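Local coordinates for mandelate racemase/muconate lactonizing enzyme family protein (Azoarcus sp., PDB 2QDE), which is of unknown specific function but belongs to the enolase superfamily, whose members pair a capping domain with a TIM-type barrel that holds a metal ion, at residues G51-W56 with N100-A105; T207-L212 with T241-D246; E221-A226 with A233-K238; E247-Q250 with D254-A257; T271-G276 with Q281-L286. All coordinates share one frame; numbering follows the deposited sequence.

Contact 1: residues G51-W56 with N100-A105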
# COMPACT_ATOMS: atom_id res chain seq x y z
N GLY A 51 22.73 33.01 -14.70
CA GLY A 51 23.27 32.04 -15.62
C GLY A 51 22.34 31.93 -16.82
O GLY A 51 21.44 32.75 -17.00
N ASP A 52 22.55 30.91 -17.64
CA ASP A 52 21.75 30.70 -18.82
C ASP A 52 20.26 30.47 -18.51
O ASP A 52 19.90 29.98 -17.45
CB ASP A 52 22.32 29.51 -19.60
CG ASP A 52 21.61 29.29 -20.92
OD1 ASP A 52 21.27 30.28 -21.58
OD2 ASP A 52 21.40 28.11 -21.29
N THR A 53 19.40 30.85 -19.45
CA THR A 53 17.97 30.64 -19.29
C THR A 53 17.55 29.56 -20.29
O THR A 53 17.98 29.56 -21.45
CB THR A 53 17.17 31.95 -19.55
OG1 THR A 53 17.53 32.49 -20.82
CG2 THR A 53 17.47 32.97 -18.45
N SER A 54 16.72 28.62 -19.83
CA SER A 54 16.27 27.52 -20.67
C SER A 54 14.75 27.36 -20.60
O SER A 54 14.20 27.04 -19.54
CB SER A 54 16.94 26.22 -20.20
OG SER A 54 16.36 25.09 -20.85
N SER A 55 14.08 27.57 -21.73
CA SER A 55 12.62 27.48 -21.76
C SER A 55 12.09 26.13 -21.29
O SER A 55 11.11 26.06 -20.55
CB SER A 55 12.09 27.76 -23.17
OG SER A 55 12.49 26.75 -24.08
N TRP A 56 12.74 25.05 -21.71
CA TRP A 56 12.30 23.71 -21.34
C TRP A 56 12.79 23.21 -19.99
O TRP A 56 12.04 22.54 -19.28
CB TRP A 56 12.70 22.70 -22.42
CG TRP A 56 14.17 22.67 -22.67
CD1 TRP A 56 14.86 23.42 -23.57
CD2 TRP A 56 15.13 21.85 -22.00
NE1 TRP A 56 16.21 23.13 -23.50
CE2 TRP A 56 16.40 22.17 -22.54
CE3 TRP A 56 15.05 20.89 -20.98
CZ2 TRP A 56 17.57 21.54 -22.11
CZ3 TRP A 56 16.23 20.26 -20.55
CH2 TRP A 56 17.47 20.60 -21.11
N ASN A 100 9.18 30.20 -10.41
CA ASN A 100 10.19 31.26 -10.57
C ASN A 100 11.44 30.96 -9.75
O ASN A 100 12.09 31.88 -9.24
CB ASN A 100 9.61 32.61 -10.13
CG ASN A 100 8.62 33.16 -11.11
OD1 ASN A 100 8.98 33.87 -12.06
ND2 ASN A 100 7.35 32.83 -10.92
N ASN A 101 11.78 29.69 -9.65
CA ASN A 101 12.94 29.25 -8.88
C ASN A 101 14.25 29.94 -9.25
O ASN A 101 15.03 30.28 -8.36
CB ASN A 101 13.10 27.73 -9.01
CG ASN A 101 11.91 26.97 -8.47
OD1 ASN A 101 10.76 27.31 -8.78
ND2 ASN A 101 12.16 25.94 -7.68
N GLN A 102 14.50 30.14 -10.54
CA GLN A 102 15.76 30.78 -10.95
C GLN A 102 15.84 32.24 -10.52
O GLN A 102 16.91 32.72 -10.14
CB GLN A 102 15.93 30.66 -12.47
CG GLN A 102 17.21 31.29 -13.01
CD GLN A 102 17.50 30.88 -14.44
OE1 GLN A 102 16.58 30.58 -15.20
NE2 GLN A 102 18.77 30.87 -14.82
N ALA A 103 14.71 32.94 -10.57
CA ALA A 103 14.64 34.34 -10.16
C ALA A 103 14.89 34.41 -8.65
O ALA A 103 15.65 35.25 -8.18
CB ALA A 103 13.28 34.92 -10.50
N LYS A 104 14.25 33.51 -7.91
CA LYS A 104 14.41 33.46 -6.46
C LYS A 104 15.86 33.12 -6.12
O LYS A 104 16.45 33.71 -5.21
CB LYS A 104 13.49 32.40 -5.85
CG LYS A 104 12.00 32.70 -5.94
CD LYS A 104 11.18 31.49 -5.49
CE LYS A 104 9.69 31.79 -5.45
NZ LYS A 104 8.88 30.56 -5.23
N ALA A 105 16.43 32.17 -6.85
CA ALA A 105 17.81 31.75 -6.62
C ALA A 105 18.76 32.92 -6.80
O ALA A 105 19.68 33.12 -6.00
CB ALA A 105 18.18 30.63 -7.58
O HOH W 1 15.43 29.49 -17.47
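Gln102 stretches away from its helix toward the loop 51-56, with CG turned away from the backbone N (chi1 -180°) and the next bond also extended (chi2 167°). This long reach brings the terminal amide beside the loop backbone. NE2 of Gln102 donates to the carbonyl O of Asp52 at 3.0 Å, and the N-H points almost straight at it (167°). The acceptor lies in the amide plane of Gln102. Seen from the carbonyl, however, the donor sits well above the plane, off the lone pairs. A second bond from NE2 goes to Ala50 O, so NE2 of Gln102 reaches two loop carbonyls. OE1 of Gln102 faces the other way. Water 1 lies 2.8 Å from Gln102 OE1 and can donate to it, though it has other acceptors in reach. That water accepts from Ser54 N, also at 2.8 Å. The side chain of Thr53 crosses Gln102 at about a right angle, and its CG2 comes within 4.1 Å of Gln102 OE1. Thr53 OG1 is hydrogen-bonded to Asp32 O. In the first turn of the helix, Glu60 accepts from the backbone N of Gln102 and of Ala103. The contact thus ties the loop after strand 45-49 to the start of helix 101-119, within the alpha+beta capping domain typical of the enolase superfamily.

Contact 2: residues T207-L212 with T241-D246. With BA (barium ion), chain I.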
# COMPACT_ATOMS: atom_id res chain seq x y z
N THR A 207 13.54 0.23 -24.46
CA THR A 207 14.30 -0.26 -25.60
C THR A 207 15.73 0.27 -25.70
O THR A 207 16.68 -0.49 -25.88
CB THR A 207 13.59 0.07 -26.92
OG1 THR A 207 12.28 -0.49 -26.91
CG2 THR A 207 14.37 -0.51 -28.10
N THR A 208 15.88 1.58 -25.58
CA THR A 208 17.19 2.19 -25.69
C THR A 208 18.11 1.80 -24.55
O THR A 208 19.26 1.44 -24.77
CB THR A 208 17.09 3.71 -25.76
OG1 THR A 208 16.21 4.06 -26.84
CG2 THR A 208 18.46 4.34 -26.02
N ILE A 209 17.60 1.87 -23.32
CA ILE A 209 18.42 1.52 -22.17
C ILE A 209 18.90 0.08 -22.29
O ILE A 209 20.07 -0.22 -22.02
CB ILE A 209 17.66 1.72 -20.85
CG1 ILE A 209 17.31 3.20 -20.69
CG2 ILE A 209 18.50 1.25 -19.67
CD1 ILE A 209 16.48 3.52 -19.48
N ARG A 210 18.01 -0.82 -22.69
CA ARG A 210 18.40 -2.22 -22.85
C ARG A 210 19.43 -2.35 -23.97
O ARG A 210 20.36 -3.15 -23.88
CB ARG A 210 17.17 -3.09 -23.13
CG ARG A 210 16.30 -3.27 -21.88
CD ARG A 210 15.12 -4.20 -22.11
NE ARG A 210 14.51 -4.57 -20.83
CZ ARG A 210 13.45 -5.36 -20.71
NH1 ARG A 210 12.87 -5.87 -21.79
NH2 ARG A 210 12.96 -5.64 -19.51
N ALA A 211 19.27 -1.54 -25.01
CA ALA A 211 20.20 -1.56 -26.13
C ALA A 211 21.57 -1.04 -25.71
O ALA A 211 22.57 -1.33 -26.35
CB ALA A 211 19.65 -0.72 -27.28
N LEU A 212 21.61 -0.28 -24.62
CA LEU A 212 22.86 0.29 -24.14
C LEU A 212 23.51 -0.47 -22.98
O LEU A 212 24.64 -0.16 -22.60
CB LEU A 212 22.65 1.74 -23.71
CG LEU A 212 22.19 2.73 -24.79
CD1 LEU A 212 21.99 4.11 -24.17
CD2 LEU A 212 23.23 2.79 -25.91
N THR A 241 20.52 -0.82 -15.34
CA THR A 241 21.22 0.45 -15.26
C THR A 241 20.57 1.43 -14.28
O THR A 241 19.37 1.67 -14.33
CB THR A 241 21.29 1.12 -16.65
OG1 THR A 241 21.70 0.14 -17.62
CG2 THR A 241 22.30 2.26 -16.64
N PRO A 242 21.38 2.02 -13.39
CA PRO A 242 20.86 2.97 -12.40
C PRO A 242 20.15 4.12 -13.11
O PRO A 242 20.60 4.58 -14.15
CB PRO A 242 22.11 3.44 -11.67
CG PRO A 242 23.03 2.26 -11.79
CD PRO A 242 22.83 1.83 -13.22
N ILE A 243 19.04 4.58 -12.53
CA ILE A 243 18.27 5.68 -13.09
C ILE A 243 18.33 6.86 -12.12
O ILE A 243 17.87 6.76 -10.98
CB ILE A 243 16.79 5.27 -13.28
CG1 ILE A 243 16.70 4.00 -14.14
CG2 ILE A 243 16.01 6.41 -13.89
CD1 ILE A 243 17.26 4.15 -15.54
N TYR A 244 18.90 7.98 -12.57
CA TYR A 244 19.02 9.19 -11.75
C TYR A 244 17.98 10.23 -12.15
O TYR A 244 17.58 10.31 -13.31
CB TYR A 244 20.42 9.80 -11.90
CG TYR A 244 21.48 9.17 -11.02
CD1 TYR A 244 21.58 7.78 -10.89
CD2 TYR A 244 22.41 9.96 -10.36
CE1 TYR A 244 22.59 7.20 -10.11
CE2 TYR A 244 23.42 9.39 -9.58
CZ TYR A 244 23.50 8.01 -9.46
OH TYR A 244 24.50 7.47 -8.70
N ALA A 245 17.56 11.04 -11.18
CA ALA A 245 16.56 12.07 -11.43
C ALA A 245 17.14 13.49 -11.36
O ALA A 245 17.87 13.82 -10.43
CB ALA A 245 15.43 11.94 -10.44
N ASP A 246 16.82 14.31 -12.36
CA ASP A 246 17.27 15.70 -12.37
C ASP A 246 16.00 16.55 -12.38
O ASP A 246 15.56 17.02 -11.33
CB ASP A 246 18.11 16.00 -13.61
CG ASP A 246 18.49 17.48 -13.72
OD1 ASP A 246 18.15 18.28 -12.81
OD2 ASP A 246 19.15 17.84 -14.72
BA BA I . 19.41 17.02 -17.23
O HOH W 2 21.97 1.21 -20.34
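Ile209 points from helix 202-212 toward Thr241 and Ile243, so a helix on the outside of the TIM-type barrel meets the run into strand 243-245. The two branches of Ile209 share the work. CG2 meets the hydroxyl side of Thr241, 4.0 Å from Thr241 OG1 and 4.1 Å from Thr241 CB. The longer branch extends (chi2 176°), which carries CD1 deeper, to 4.1 Å from Ile243 CD1. Ile209 meets both partners at a slant, neither alongside nor at a right angle. Ile243 is bent instead (chi2 -61°), and this fold brings its CD1 toward the helix although its CB leaves the strand in another direction. Leu235 of helix 229-236 touches both isoleucines and joins the apolar cluster. No direct hydrogen bond joins the two segments. Water 2 bridges them: it donates to Ile209 O at 2.9 Å and lies 2.9 Å from Thr241 OG1, in a hydrogen bond whose direction is open. The polar link is therefore at the Thr241 end and the apolar contact at the Ile243 end. The strand then runs on to the metal site at the opposite end of the segment. There Asp246 OD1 forms a salt bridge with Lys273 NZ and a hydrogen bond with Tyr57 OH, while Asp246 OD2 binds the barium ion at 2.7 Å.

Contact 3: residues E221-A226 with A233-K238. With BA (barium ion), chain I.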
# COMPACT_ATOMS: atom_id res chain seq x y z
N GLU A 221 20.57 9.48 -16.88
CA GLU A 221 19.98 10.67 -16.27
C GLU A 221 18.65 11.09 -16.88
O GLU A 221 18.56 11.37 -18.09
CB GLU A 221 20.96 11.84 -16.35
CG GLU A 221 20.50 13.09 -15.60
CD GLU A 221 21.49 14.25 -15.72
OE1 GLU A 221 22.70 13.97 -15.89
OE2 GLU A 221 21.05 15.42 -15.64
N GLN A 222 17.62 11.14 -16.04
CA GLN A 222 16.27 11.54 -16.42
C GLN A 222 15.79 11.06 -17.79
O GLN A 222 15.63 11.86 -18.72
CB GLN A 222 16.14 13.06 -16.36
CG GLN A 222 14.69 13.55 -16.34
CD GLN A 222 14.01 13.27 -15.01
OE1 GLN A 222 12.88 12.78 -14.97
NE2 GLN A 222 14.69 13.60 -13.92
N PRO A 223 15.54 9.75 -17.93
CA PRO A 223 15.08 9.23 -19.22
C PRO A 223 13.64 9.65 -19.56
O PRO A 223 13.32 9.89 -20.73
CB PRO A 223 15.22 7.72 -19.06
CG PRO A 223 15.00 7.51 -17.61
CD PRO A 223 15.76 8.65 -16.97
N LEU A 224 12.79 9.75 -18.54
CA LEU A 224 11.39 10.09 -18.73
C LEU A 224 11.05 11.51 -18.25
O LEU A 224 11.84 12.14 -17.55
CB LEU A 224 10.52 9.07 -17.99
CG LEU A 224 10.80 7.60 -18.35
CD1 LEU A 224 10.13 6.67 -17.34
CD2 LEU A 224 10.31 7.33 -19.77
N PRO A 225 9.86 12.02 -18.62
CA PRO A 225 9.45 13.37 -18.21
C PRO A 225 9.55 13.59 -16.70
O PRO A 225 9.45 12.64 -15.92
CB PRO A 225 8.00 13.46 -18.71
CG PRO A 225 8.03 12.58 -19.93
CD PRO A 225 8.83 11.39 -19.46
N ALA A 226 9.75 14.84 -16.30
CA ALA A 226 9.89 15.21 -14.89
C ALA A 226 8.75 14.69 -14.01
O ALA A 226 8.99 14.25 -12.88
CB ALA A 226 9.98 16.73 -14.76
N ALA A 233 9.82 4.71 -11.79
CA ALA A 233 9.85 3.56 -10.90
C ALA A 233 9.65 2.30 -11.76
O ALA A 233 10.42 1.35 -11.64
CB ALA A 233 8.73 3.66 -9.86
N ARG A 234 8.65 2.33 -12.64
CA ARG A 234 8.37 1.18 -13.50
C ARG A 234 9.58 0.81 -14.38
O ARG A 234 9.78 -0.37 -14.70
CB ARG A 234 7.16 1.46 -14.38
CG ARG A 234 6.62 0.22 -15.09
CD ARG A 234 5.68 0.57 -16.23
NE ARG A 234 4.64 1.50 -15.81
CZ ARG A 234 4.51 2.74 -16.29
NH1 ARG A 234 5.36 3.19 -17.20
NH2 ARG A 234 3.53 3.52 -15.86
N LEU A 235 10.37 1.81 -14.76
CA LEU A 235 11.54 1.59 -15.59
C LEU A 235 12.61 0.89 -14.77
O LEU A 235 13.25 -0.05 -15.24
CB LEU A 235 12.09 2.93 -16.10
CG LEU A 235 13.22 2.87 -17.13
CD1 LEU A 235 12.75 2.12 -18.37
CD2 LEU A 235 13.65 4.29 -17.51
N ARG A 236 12.80 1.36 -13.54
CA ARG A 236 13.80 0.77 -12.65
C ARG A 236 13.51 -0.72 -12.43
O ARG A 236 14.40 -1.48 -12.07
CB ARG A 236 13.81 1.50 -11.30
CG ARG A 236 14.25 2.95 -11.38
CD ARG A 236 14.50 3.59 -10.01
NE ARG A 236 15.48 2.83 -9.25
CZ ARG A 236 15.18 1.92 -8.34
NH1 ARG A 236 13.91 1.66 -8.06
NH2 ARG A 236 16.14 1.23 -7.75
N GLY A 237 12.26 -1.11 -12.67
CA GLY A 237 11.88 -2.50 -12.49
C GLY A 237 12.10 -3.35 -13.74
O GLY A 237 11.91 -4.57 -13.71
N LYS A 238 12.49 -2.71 -14.84
CA LYS A 238 12.71 -3.44 -16.09
C LYS A 238 14.16 -3.34 -16.59
O LYS A 238 14.53 -4.05 -17.53
CB LYS A 238 11.77 -2.93 -17.19
CG LYS A 238 10.28 -2.97 -16.87
CD LYS A 238 9.81 -4.33 -16.35
CE LYS A 238 9.96 -5.44 -17.38
NZ LYS A 238 9.33 -6.71 -16.87
BA BA I . 19.41 17.02 -17.23
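No flat group takes part in the touch between Pro223 and Leu235; the puckered ring of Pro223 meets Leu235 through its CG corner. Leu235 CD2 approaches to 3.5 Å of Pro223 CG, closer than usual for two carbons, and to 4.1 Å of Pro223 CB. The ring and the leucine side chain are inclined to each other. The setting is a beta-alpha unit of the TIM-type barrel: the loop leaving strand 220-221 folds back over helix 229-236, which follows it. Leu235 sends CG away from its backbone N (chi1 -173°), and this throws the branched end off the helix toward the loop. One methyl does all the touching. Besides the proline, the CD2 of Leu235 meets CD1 of Leu224, at 4.3 Å. The methyl therefore sits near two successive loop residues, and the interface is wholly apolar, with no hydrogen bond across it. Ile243 of the neighbouring strand also touches Pro223. Met232, one turn earlier in helix 229-236, touches Pro223 and Leu224. All three residues of the contact are buried. On the helix side Lys238 N is bonded to Leu235 O at 2.8 Å. At the other end of the loop the polar chemistry begins. The extended side chain of Glu221 forms a salt bridge through OE1 with Lys165 NZ, and its OE2 binds the barium ion at 2.8 Å.

Contact 4: residues E247-Q250 with D254-A257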
# COMPACT_ATOMS: atom_id res chain seq x y z
N GLU A 247 15.42 16.70 -13.56
CA GLU A 247 14.20 17.47 -13.71
C GLU A 247 13.12 17.05 -12.72
O GLU A 247 12.38 17.89 -12.21
CB GLU A 247 13.67 17.37 -15.15
CG GLU A 247 14.46 18.19 -16.16
CD GLU A 247 15.65 17.45 -16.75
OE1 GLU A 247 16.23 16.56 -16.08
OE2 GLU A 247 16.03 17.77 -17.90
N SER A 248 13.02 15.75 -12.43
CA SER A 248 12.02 15.25 -11.49
C SER A 248 12.28 15.71 -10.06
O SER A 248 11.34 15.86 -9.28
CB SER A 248 11.96 13.73 -11.52
OG SER A 248 11.47 13.26 -12.76
N ALA A 249 13.55 15.94 -9.73
CA ALA A 249 13.94 16.37 -8.39
C ALA A 249 14.12 17.88 -8.28
O ALA A 249 15.25 18.38 -8.28
CB ALA A 249 15.24 15.67 -7.99
N GLN A 250 13.01 18.59 -8.15
CA GLN A 250 13.07 20.04 -8.04
C GLN A 250 12.65 20.58 -6.67
O GLN A 250 13.41 21.32 -6.03
CB GLN A 250 12.20 20.67 -9.13
CG GLN A 250 12.13 22.18 -9.09
CD GLN A 250 11.19 22.73 -10.13
OE1 GLN A 250 11.38 22.51 -11.33
NE2 GLN A 250 10.17 23.45 -9.69
N ASP A 254 8.89 16.87 -4.21
CA ASP A 254 9.22 16.00 -5.35
C ASP A 254 10.17 14.93 -4.81
O ASP A 254 10.04 13.74 -5.12
CB ASP A 254 9.95 16.77 -6.48
CG ASP A 254 9.06 17.78 -7.18
OD1 ASP A 254 7.84 17.54 -7.32
OD2 ASP A 254 9.60 18.83 -7.62
N LEU A 255 11.15 15.36 -4.01
CA LEU A 255 12.12 14.45 -3.43
C LEU A 255 11.42 13.42 -2.55
O LEU A 255 11.80 12.25 -2.53
CB LEU A 255 13.17 15.23 -2.62
CG LEU A 255 14.39 15.79 -3.37
CD1 LEU A 255 13.98 16.53 -4.62
CD2 LEU A 255 15.16 16.73 -2.44
N LEU A 256 10.40 13.86 -1.83
CA LEU A 256 9.63 12.96 -0.96
C LEU A 256 8.94 11.91 -1.82
O LEU A 256 9.00 10.72 -1.53
CB LEU A 256 8.59 13.74 -0.16
CG LEU A 256 7.60 12.88 0.64
CD1 LEU A 256 8.36 11.99 1.60
CD2 LEU A 256 6.63 13.78 1.39
N ALA A 257 8.30 12.36 -2.90
CA ALA A 257 7.61 11.44 -3.79
C ALA A 257 8.61 10.48 -4.43
O ALA A 257 8.30 9.30 -4.65
CB ALA A 257 6.84 12.21 -4.87
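The backbones of Ala249 and Leu255 come close, 5.6 Å between their CA atoms, because the loop 247-250 turns directly into helix 252-261. Ala249 (phi -97°, psi 79°) makes the turn, of the inverse gamma type, with a weak bond of 3.4 Å from Gln250 N to Ser248 O. Segment 254-257 is regular helix. Asp254 points at the loop with CG beside its own backbone N. Its CB lies 3.3 Å from Ser248 O. Its OD2 accepts from Gln250 N, but the bond is weak: 3.5 Å long and bent to 136°. The stronger partner of OD2 is Glu251 N, an arrangement like the aspartate half of a capping box at the helix start. Beside this polar pair the contact is apolar. Leu255 CD1 touches Ala249 CB at 3.7 Å, and the Ala249 CA is almost as near. Further out, Leu255 rests on Trp283 and Leu286 of helix 277-290, while Ser248 lies against Leu229 of helix 229-236. The loop after strand 243-245 and its helix 252-261 thus lie next to helices 229-236 and 277-290.

Contact 5: residues T271-G276 with Q281-L286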
# COMPACT_ATOMS: atom_id res chain seq x y z
N THR A 271 21.59 24.81 -8.33
CA THR A 271 21.16 25.83 -7.38
C THR A 271 19.98 26.64 -7.91
O THR A 271 19.13 27.06 -7.14
CB THR A 271 22.33 26.78 -7.01
OG1 THR A 271 23.01 27.20 -8.20
CG2 THR A 271 23.32 26.06 -6.11
N GLN A 272 19.92 26.84 -9.22
CA GLN A 272 18.81 27.59 -9.80
C GLN A 272 17.51 26.79 -9.82
O GLN A 272 16.42 27.36 -9.77
CB GLN A 272 19.16 28.06 -11.22
CG GLN A 272 20.28 29.09 -11.27
CD GLN A 272 21.65 28.47 -11.49
OE1 GLN A 272 21.89 27.32 -11.12
NE2 GLN A 272 22.56 29.25 -12.09
N LYS A 273 17.62 25.47 -9.89
CA LYS A 273 16.43 24.62 -9.89
C LYS A 273 15.86 24.58 -8.48
O LYS A 273 14.64 24.71 -8.28
CB LYS A 273 16.79 23.21 -10.35
CG LYS A 273 15.62 22.24 -10.34
CD LYS A 273 16.04 20.84 -10.81
CE LYS A 273 17.13 20.24 -9.92
NZ LYS A 273 17.44 18.83 -10.30
N ALA A 274 16.74 24.40 -7.51
CA ALA A 274 16.35 24.34 -6.10
C ALA A 274 15.72 25.65 -5.64
O ALA A 274 14.81 25.65 -4.81
CB ALA A 274 17.57 24.02 -5.24
N GLY A 275 16.21 26.76 -6.18
CA GLY A 275 15.67 28.06 -5.82
C GLY A 275 16.58 28.93 -4.98
O GLY A 275 16.13 29.93 -4.42
N GLY A 276 17.86 28.57 -4.87
CA GLY A 276 18.78 29.36 -4.07
C GLY A 276 19.62 28.49 -3.16
O GLY A 276 19.35 27.30 -3.02
N GLN A 281 20.15 23.85 0.52
CA GLN A 281 20.52 23.16 1.75
C GLN A 281 19.37 22.27 2.23
O GLN A 281 19.59 21.16 2.71
CB GLN A 281 20.89 24.17 2.85
CG GLN A 281 22.14 24.99 2.55
CD GLN A 281 22.48 25.94 3.67
OE1 GLN A 281 23.45 25.75 4.41
NE2 GLN A 281 21.66 26.98 3.82
N ARG A 282 18.15 22.77 2.10
CA ARG A 282 16.98 22.00 2.51
C ARG A 282 16.85 20.78 1.58
O ARG A 282 16.61 19.66 2.02
CB ARG A 282 15.72 22.87 2.43
CG ARG A 282 15.75 24.07 3.38
CD ARG A 282 14.52 24.95 3.23
NE ARG A 282 14.55 26.08 4.16
CZ ARG A 282 13.75 27.14 4.08
NH1 ARG A 282 12.85 27.24 3.11
NH2 ARG A 282 13.86 28.12 4.97
N TRP A 283 17.04 21.03 0.29
CA TRP A 283 16.98 20.01 -0.76
C TRP A 283 17.97 18.89 -0.42
O TRP A 283 17.65 17.70 -0.51
CB TRP A 283 17.37 20.67 -2.08
CG TRP A 283 17.02 19.93 -3.35
CD1 TRP A 283 16.02 20.24 -4.22
CD2 TRP A 283 17.77 18.87 -3.97
NE1 TRP A 283 16.09 19.46 -5.34
CE2 TRP A 283 17.16 18.61 -5.22
CE3 TRP A 283 18.89 18.13 -3.59
CZ2 TRP A 283 17.64 17.63 -6.10
CZ3 TRP A 283 19.37 17.15 -4.47
CH2 TRP A 283 18.75 16.91 -5.71
N LEU A 284 19.18 19.29 -0.03
CA LEU A 284 20.24 18.35 0.31
C LEU A 284 19.97 17.61 1.63
O LEU A 284 20.59 16.59 1.92
CB LEU A 284 21.59 19.08 0.36
CG LEU A 284 22.10 19.51 -1.03
CD1 LEU A 284 23.38 20.32 -0.91
CD2 LEU A 284 22.33 18.28 -1.90
N THR A 285 19.05 18.14 2.42
CA THR A 285 18.68 17.48 3.67
C THR A 285 17.86 16.25 3.30
O THR A 285 18.04 15.16 3.85
CB THR A 285 17.83 18.40 4.57
OG1 THR A 285 18.64 19.49 5.02
CG2 THR A 285 17.30 17.64 5.78
N LEU A 286 16.94 16.43 2.35
CA LEU A 286 16.12 15.32 1.89
C LEU A 286 17.00 14.30 1.17
O LEU A 286 16.78 13.09 1.30
CB LEU A 286 15.02 15.83 0.96
CG LEU A 286 13.66 16.13 1.61
CD1 LEU A 286 13.83 17.03 2.83
CD2 LEU A 286 12.76 16.79 0.58
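This is a small buried contact between two helices that follow one another, in which Lys273 and Ala274 of the short helix 271-274 meet the indole of Trp283 on helix 277-290. Ala274 CB lies 4.2 Å from Trp283 CD1, on the pyrrole part of the ring. Lys273 NZ comes to 4.4 Å of Trp283 CZ2, on the benzene part. Both approach the ring at a slant. Helix 271-274 follows strand 266-269 at the metal-binding end of the TIM-type barrel, and helix 277-290 is the next barrel helix. Lys273 is extended through its first two bonds (chi2 180°) and then kinks (chi3 59°), which carries the amine past the indole. There it forms a salt bridge with Asp246 and bonds to Met268 O. Between the helices the chain turns at two glycines. Thr271 O takes bonds from both, Gly275 N at 3.1 Å and Gly276 N at 3.0 Å, and Gly275 has positive phi (110°), a conformation suited to glycine. Trp283 itself is packed by Leu267, Ile269 and Val294, and its NE1 is bonded to Ala249 O.

Contacts 2 and 3 share the apolar cluster of Ile209, Leu235 and Ile243 on the barrel, and each also holds one barium ligand. Contact 3 is nested inside the loop that contact 2 closes. Contact 4 continues the chain beyond contact 2 and touches contact 5. These four are buried. Contact 3 is apolar, contact 2 adds a water bridge, contact 5 sets a lysine and an alanine against an indole, and contact 4 mixes a weak polar bond with methyl packing. Contact 1 is only partly buried, lies in the capping domain and relies on amide and water bonds. It reaches the barrel through Asn101 ND2, probably bonded to Lys273 O. The Asp246-Lys273 salt bridge joins contacts 2 and 5.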